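Local atomic coordinates of diguanylate cyclase with PAS/PAC sensor (Marinobacter aquaeolei, PDB entry 3H9W), a protein that probably makes the second messenger cyclic di-GMP from two molecules of GTP, and is represented here by its N-terminal PAS sensor domain. Residues Leu27-Gln31 and Gly32-Ser36; Ser36-Asp39 and Trp40-Met44. One frame throughout, in Å; residues are numbered along the deposited sequence.

How the contacts relate
Both contacts are local and lie one after the other in the helical part of a PAS domain, on the chain between strand 15-19 and helix 46-61. Contact 1 comes first: leaving helix 22-27, the chain bends through Leu27-Ser36 and closes a short 3-10 turn. Contact 2 begins on Ser36, the residue the two share, and runs along helix 37-42 to its C-terminal end. Neither contact nests inside the other, yet they meet again in space, because Arg43 at the end of contact 2 reaches back to Ser33, Trp29 and Trp34 of contact 1. Helix 37-42 is thereby tied to the loop that leads into it.

Contact 1 (Leu27-Gln31 and Gly32-Ser36); sequences LGWPQ and GSWKS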
ATOM      1  N   LEU A  27      16.232  -0.899  -6.522  1.00 18.63           N
ATOM      2  CA  LEU A  27      16.984   0.303  -6.903  1.00 18.52           C
ATOM      3  C   LEU A  27      18.487   0.308  -6.613  1.00 24.16           C
ATOM      4  O   LEU A  27      19.172   1.300  -6.887  1.00 19.11           O
ATOM      5  CB  LEU A  27      16.323   1.531  -6.271  1.00 18.73           C
ATOM      6  CG  LEU A  27      14.863   1.746  -6.696  1.00 23.50           C
ATOM      7  CD1 LEU A  27      14.313   2.993  -6.015  1.00 19.21           C
ATOM      8  CD2 LEU A  27      14.778   1.891  -8.211  1.00 20.79           C
ATOM      9  N   GLY A  28      18.994  -0.785  -6.052  1.00 18.14           N
ATOM     10  CA  GLY A  28      20.418  -0.896  -5.782  1.00 21.57           C
ATOM     11  C   GLY A  28      21.034  -0.163  -4.599  1.00 22.71           C
ATOM     12  O   GLY A  28      21.984  -0.663  -3.996  1.00 24.05           O
ATOM     13  N   TRP A  29      20.531   1.016  -4.261  1.00 21.20           N
ATOM     14  CA  TRP A  29      21.106   1.753  -3.140  1.00 19.62           C
ATOM     15  C   TRP A  29      20.949   0.922  -1.872  1.00 20.87           C
ATOM     16  O   TRP A  29      19.968   0.201  -1.720  1.00 21.95           O
ATOM     17  CB  TRP A  29      20.388   3.096  -2.939  1.00 18.77           C
ATOM     18  CG  TRP A  29      20.160   3.903  -4.190  1.00 22.36           C
ATOM     19  CD1 TRP A  29      19.067   3.861  -5.004  1.00 24.44           C
ATOM     20  CD2 TRP A  29      21.035   4.901  -4.741  1.00 25.69           C
ATOM     21  NE1 TRP A  29      19.202   4.780  -6.028  1.00 24.74           N
ATOM     22  CE2 TRP A  29      20.402   5.428  -5.888  1.00 16.82           C
ATOM     23  CE3 TRP A  29      22.291   5.400  -4.373  1.00 29.20           C
ATOM     24  CZ2 TRP A  29      20.981   6.431  -6.674  1.00 28.85           C
ATOM     25  CZ3 TRP A  29      22.871   6.400  -5.152  1.00 30.97           C
ATOM     26  CH2 TRP A  29      22.211   6.905  -6.292  1.00 25.16           C
ATOM     27  N   PRO A  30      21.922   1.003  -0.949  1.00 25.74           N
ATOM     28  CA  PRO A  30      21.807   0.228   0.291  1.00 24.94           C
ATOM     29  C   PRO A  30      20.498   0.601   0.983  1.00 21.38           C
ATOM     30  O   PRO A  30      20.124   1.771   1.013  1.00 24.89           O
ATOM     31  CB  PRO A  30      23.026   0.680   1.097  1.00 26.45           C
ATOM     32  CG  PRO A  30      24.027   1.015   0.035  1.00 31.31           C
ATOM     33  CD  PRO A  30      23.192   1.752  -0.989  1.00 24.38           C
ATOM     34  N   GLN A  31      19.801  -0.388   1.523  1.00 20.19           N
ATOM     35  CA  GLN A  31      18.545  -0.131   2.207  1.00 29.04           C
ATOM     36  C   GLN A  31      18.713   0.963   3.257  1.00 26.39           C
ATOM     37  O   GLN A  31      17.873   1.858   3.383  1.00 25.31           O
ATOM     38  CB  GLN A  31      18.031  -1.416   2.863  1.00 22.19           C
ATOM     39  CG  GLN A  31      16.834  -1.225   3.786  1.00 31.20           C
ATOM     40  CD  GLN A  31      16.398  -2.520   4.445  1.00 37.09           C
ATOM     41  OE1 GLN A  31      17.193  -3.447   4.599  1.00 39.01           O
ATOM     42  NE2 GLN A  31      15.134  -2.586   4.851  1.00 32.00           N
ATOM     43  N   GLY A  32      19.813   0.906   3.999  1.00 27.66           N
ATOM     44  CA  GLY A  32      20.045   1.896   5.038  1.00 26.20           C
ATOM     45  C   GLY A  32      20.289   3.314   4.548  1.00 24.25           C
ATOM     46  O   GLY A  32      20.310   4.249   5.353  1.00 26.34           O
ATOM     47  N   SER A  33      20.468   3.481   3.238  1.00 18.55           N
ATOM     48  CA  SER A  33      20.730   4.798   2.652  1.00 20.72           C
ATOM     49  C   SER A  33      19.474   5.655   2.499  1.00 25.82           C
ATOM     50  O   SER A  33      19.560   6.861   2.259  1.00 22.46           O
ATOM     51  CB  SER A  33      21.388   4.648   1.279  1.00 21.86           C
ATOM     52  OG  SER A  33      20.431   4.228   0.318  1.00 27.19           O
ATOM     53  N   TRP A  34      18.308   5.034   2.616  1.00 21.46           N
ATOM     54  CA  TRP A  34      17.058   5.774   2.497  1.00 19.48           C
ATOM     55  C   TRP A  34      16.747   6.413   3.842  1.00 22.37           C
ATOM     56  O   TRP A  34      16.025   5.845   4.657  1.00 25.14           O
ATOM     57  CB  TRP A  34      15.934   4.832   2.066  1.00 17.50           C
ATOM     58  CG  TRP A  34      16.120   4.321   0.671  1.00 19.98           C
ATOM     59  CD1 TRP A  34      16.933   3.299   0.268  1.00 22.99           C
ATOM     60  CD2 TRP A  34      15.519   4.848  -0.515  1.00 19.04           C
ATOM     61  NE1 TRP A  34      16.875   3.156  -1.104  1.00 19.76           N
ATOM     62  CE2 TRP A  34      16.013   4.095  -1.608  1.00 23.42           C
ATOM     63  CE3 TRP A  34      14.613   5.888  -0.765  1.00 21.40           C
ATOM     64  CZ2 TRP A  34      15.620   4.347  -2.933  1.00 19.88           C
ATOM     65  CZ3 TRP A  34      14.223   6.138  -2.079  1.00 23.43           C
ATOM     66  CH2 TRP A  34      14.729   5.370  -3.147  1.00 18.59           C
ATOM     67  N   LYS A  35      17.306   7.602   4.060  1.00 24.73           N
ATOM     68  CA  LYS A  35      17.144   8.336   5.314  1.00 24.20           C
ATOM     69  C   LYS A  35      15.948   9.284   5.389  1.00 22.90           C
ATOM     70  O   LYS A  35      15.277   9.352   6.420  1.00 27.69           O
ATOM     71  CB  LYS A  35      18.428   9.120   5.611  1.00 24.61           C
ATOM     72  CG  LYS A  35      19.628   8.242   5.936  1.00 26.47           C
ATOM     73  CD  LYS A  35      19.464   7.591   7.302  1.00 23.00           C
ATOM     74  CE  LYS A  35      20.671   6.749   7.665  1.00 23.61           C
ATOM     75  NZ  LYS A  35      20.469   6.037   8.954  1.00 28.52           N
ATOM     76  N   SER A  36      15.685  10.025   4.317  1.00 23.84           N
ATOM     77  CA  SER A  36      14.565  10.963   4.319  1.00 25.99           C
ATOM     78  C   SER A  36      13.962  11.187   2.941  1.00 23.11           C
ATOM     79  O   SER A  36      14.424  10.640   1.936  1.00 22.11           O
ATOM     80  CB  SER A  36      15.004  12.324   4.864  1.00 30.64           C
ATOM     81  OG  SER A  36      15.806  13.007   3.912  1.00 31.29           O
TER
HETATM   82  O   HOH W   1      17.728   1.112  -2.860  1.00 20.64           O
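Trp29 and Trp34 set their indoles almost perpendicular, with 87° between the planes, in an oblique meeting. The centroids of the five-membered ring of Trp29 and the six-membered ring of Trp34 lie 5.9 Å apart. They belong to the loop of this PAS fold between helix 22-27 and helix 37-42, where a 3-10 turn brings the two side chains together. Trp34 CZ2 is the atom that meets both neighbours: Trp29 CD1 lies 4.1 Å from it, and Leu27 CD1 approaches Trp34 CZ2 obliquely at 3.6 Å, the leucine side chain crossing the indole at about a right angle. Leu27 also packs on Val80 and Ile82 of strand 79-90, so Trp34 is joined through it to the sheet.

The turn is fastened at Pro30 O, which accepts two bonds from one residue. Ser33 OG lies in the carbonyl plane at 2.6 Å from Pro30 O, whereas Ser33 N comes from above that plane. The serine hydroxyl stands between its own backbone N and carbonyl carbon (chi1 74°), which points it back at Pro30 O; it also bonds Arg43, whose guanidinium makes cation-pi contacts with both tryptophans. Next along, Trp34 N donates a long but straight bond to Gln31 O (3.3 Å, 169°). Trp29 NE1 is held by Leu73 O. A water in the plane of the Trp34 indole completes the link between the tryptophans, accepting from Trp34 NE1 at 2.8 Å and donating to Trp29 O at 2.7 Å.

Contact 2 (Ser36-Asp39 and Trp40-Met44); sequences SVED and WATRM
Glu38 O is gripped twice by Thr42, whose backbone N and hydroxyl arrive from opposite faces of the carbonyl plane. Thr42 N lies 2.9 Å from Glu38 O and Thr42 OG1 lies 3.0 Å from Glu38 O, both donating. The hydroxyl reaches back because OG1 sits beside its own backbone N, anti to the carbonyl carbon (chi1 -67°). This is the short helix 37-42 of the PAS fold, opened by a capping box and ended by an inverse gamma turn centred on Arg43.

In the box, Ser36 OG accepts from Glu38 N, and Asp39 OD2 in turn accepts from Ser36 N at 2.8 Å, on the anti side of the carboxylate, and is also met by Lys35 N. Within the helix, Ala41 N donates to Val37 O at 2.8 Å, nearly in line with the carbonyl, and Arg43 N donates to Asp39 O.

Asp39 and Arg43 lie side by side and point the same way, without forming a salt bridge. Asp39 CB stands over the centre of one guanidinium face, and Asp39 OD1 stays 4.2 Å from Arg43 NH2, well out of the guanidinium plane, so the attraction is probably one of charge alone. Arg43 NH1 instead bonds Ser33 OG, in the loop that precedes the helix.

Trp40 extends toward helix 46-61, where it packs on Val52 and Cys56, and its NE1 bonds Tyr70 OH. Near its ring, Val37 O lies at the edge, 3.7 Å from Trp40 CE3, and the selenomethionine methyl Met44 CE lies 3.6 Å above one face, offset toward the rim.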
ATOM      1  N   SER A  36      15.685  10.025   4.317  1.00 23.84           N
ATOM      2  CA  SER A  36      14.565  10.963   4.319  1.00 25.99           C
ATOM      3  C   SER A  36      13.962  11.187   2.941  1.00 23.11           C
ATOM      4  O   SER A  36      14.424  10.640   1.936  1.00 22.11           O
ATOM      5  CB  SER A  36      15.004  12.324   4.864  1.00 30.64           C
ATOM      6  OG  SER A  36      15.806  13.007   3.912  1.00 31.29           O
ATOM      7  N   VAL A  37      12.937  12.030   2.910  1.00 21.83           N
ATOM      8  CA  VAL A  37      12.249  12.365   1.676  1.00 20.38           C
ATOM      9  C   VAL A  37      13.222  12.936   0.656  1.00 20.65           C
ATOM     10  O   VAL A  37      13.043  12.773  -0.556  1.00 22.36           O
ATOM     11  CB  VAL A  37      11.124  13.383   1.938  1.00 28.07           C
ATOM     12  CG1 VAL A  37      10.050  12.742   2.806  1.00 31.19           C
ATOM     13  CG2 VAL A  37      11.689  14.616   2.631  1.00 30.67           C
ATOM     14  N   GLU A  38      14.260  13.603   1.149  1.00 28.68           N
ATOM     15  CA  GLU A  38      15.265  14.197   0.276  1.00 24.37           C
ATOM     16  C   GLU A  38      15.916  13.118  -0.585  1.00 25.66           C
ATOM     17  O   GLU A  38      16.209  13.339  -1.763  1.00 26.33           O
ATOM     18  CB  GLU A  38      16.326  14.913   1.123  1.00 33.59           C
ATOM     19  CG  GLU A  38      17.318  15.748   0.326  1.00 49.80           C
ATOM     20  CD  GLU A  38      18.275  16.525   1.223  1.00 57.09           C
ATOM     21  OE1 GLU A  38      19.146  15.897   1.864  1.00 61.34           O
ATOM     22  OE2 GLU A  38      18.147  17.765   1.293  1.00 58.84           O
ATOM     23  N   ASP A  39      16.143  11.949   0.006  1.00 25.35           N
ATOM     24  CA  ASP A  39      16.757  10.837  -0.725  1.00 28.82           C
ATOM     25  C   ASP A  39      15.798  10.346  -1.809  1.00 27.60           C
ATOM     26  O   ASP A  39      16.202  10.040  -2.931  1.00 24.11           O
ATOM     27  CB  ASP A  39      17.085   9.689   0.232  1.00 26.88           C
ATOM     28  CG  ASP A  39      18.108  10.080   1.285  1.00 30.65           C
ATOM     29  OD1 ASP A  39      19.212  10.521   0.903  1.00 32.79           O
ATOM     30  OD2 ASP A  39      17.810   9.936   2.490  1.00 29.65           O
ATOM     31  N   TRP A  40      14.525  10.266  -1.450  1.00 22.25           N
ATOM     32  CA  TRP A  40      13.477   9.833  -2.367  1.00 23.15           C
ATOM     33  C   TRP A  40      13.388  10.810  -3.540  1.00 23.18           C
ATOM     34  O   TRP A  40      13.296  10.402  -4.701  1.00 20.34           O
ATOM     35  CB  TRP A  40      12.152   9.783  -1.604  1.00 22.90           C
ATOM     36  CG  TRP A  40      10.929   9.645  -2.449  1.00 22.78           C
ATOM     37  CD1 TRP A  40      10.473   8.515  -3.067  1.00 23.89           C
ATOM     38  CD2 TRP A  40       9.985  10.675  -2.747  1.00 21.04           C
ATOM     39  NE1 TRP A  40       9.297   8.779  -3.733  1.00 23.19           N
ATOM     40  CE2 TRP A  40       8.977  10.100  -3.555  1.00 25.52           C
ATOM     41  CE3 TRP A  40       9.892  12.032  -2.410  1.00 24.58           C
ATOM     42  CZ2 TRP A  40       7.890  10.836  -4.033  1.00 24.87           C
ATOM     43  CZ3 TRP A  40       8.807  12.766  -2.886  1.00 29.96           C
ATOM     44  CH2 TRP A  40       7.823  12.164  -3.690  1.00 25.16           C
ATOM     45  N   ALA A  41      13.420  12.103  -3.228  1.00 21.36           N
ATOM     46  CA  ALA A  41      13.337  13.152  -4.246  1.00 25.17           C
ATOM     47  C   ALA A  41      14.559  13.192  -5.164  1.00 26.82           C
ATOM     48  O   ALA A  41      14.446  13.478  -6.359  1.00 26.80           O
ATOM     49  CB  ALA A  41      13.150  14.515  -3.567  1.00 24.10           C
ATOM     50  N   THR A  42      15.729  12.911  -4.603  1.00 27.81           N
ATOM     51  CA  THR A  42      16.960  12.927  -5.382  1.00 26.48           C
ATOM     52  C   THR A  42      17.074  11.744  -6.338  1.00 27.43           C
ATOM     53  O   THR A  42      17.495  11.901  -7.481  1.00 26.21           O
ATOM     54  CB  THR A  42      18.186  12.948  -4.448  1.00 32.56           C
ATOM     55  OG1 THR A  42      18.225  14.202  -3.753  1.00 26.62           O
ATOM     56  CG2 THR A  42      19.477  12.767  -5.237  1.00 33.31           C
ATOM     57  N   ARG A  43      16.686  10.566  -5.865  1.00 26.57           N
ATOM     58  CA  ARG A  43      16.770   9.342  -6.659  1.00 22.19           C
ATOM     59  C   ARG A  43      15.572   9.208  -7.589  1.00 26.23           C
ATOM     60  O   ARG A  43      14.825   8.227  -7.543  1.00 23.22           O
ATOM     61  CB  ARG A  43      16.866   8.154  -5.705  1.00 21.02           C
ATOM     62  CG  ARG A  43      18.104   8.260  -4.832  1.00 19.82           C
ATOM     63  CD  ARG A  43      18.102   7.299  -3.653  1.00 27.08           C
ATOM     64  NE  ARG A  43      19.287   7.529  -2.829  1.00 25.08           N
ATOM     65  CZ  ARG A  43      19.575   6.860  -1.720  1.00 30.69           C
ATOM     66  NH1 ARG A  43      18.762   5.903  -1.284  1.00 22.90           N
ATOM     67  NH2 ARG A  43      20.683   7.148  -1.047  1.00 35.27           N
HETATM   68  N   MSE A  44      15.419  10.196  -8.460  1.00 24.14           N
HETATM   69  CA  MSE A  44      14.300  10.242  -9.380  1.00 22.71           C
HETATM   70  C   MSE A  44      14.720  10.922 -10.681  1.00 25.09           C
HETATM   71  O   MSE A  44      15.645  11.734 -10.698  1.00 26.87           O
HETATM   72  CB  MSE A  44      13.170  11.028  -8.712  1.00 26.04           C
HETATM   73  CG  MSE A  44      11.833  10.977  -9.401  1.00 26.46           C
HETATM   74 SE   MSE A  44      10.586  12.090  -8.437  1.00 35.28          SE
HETATM   75  CE  MSE A  44      10.411  11.023  -6.816  1.00 26.77           C
TER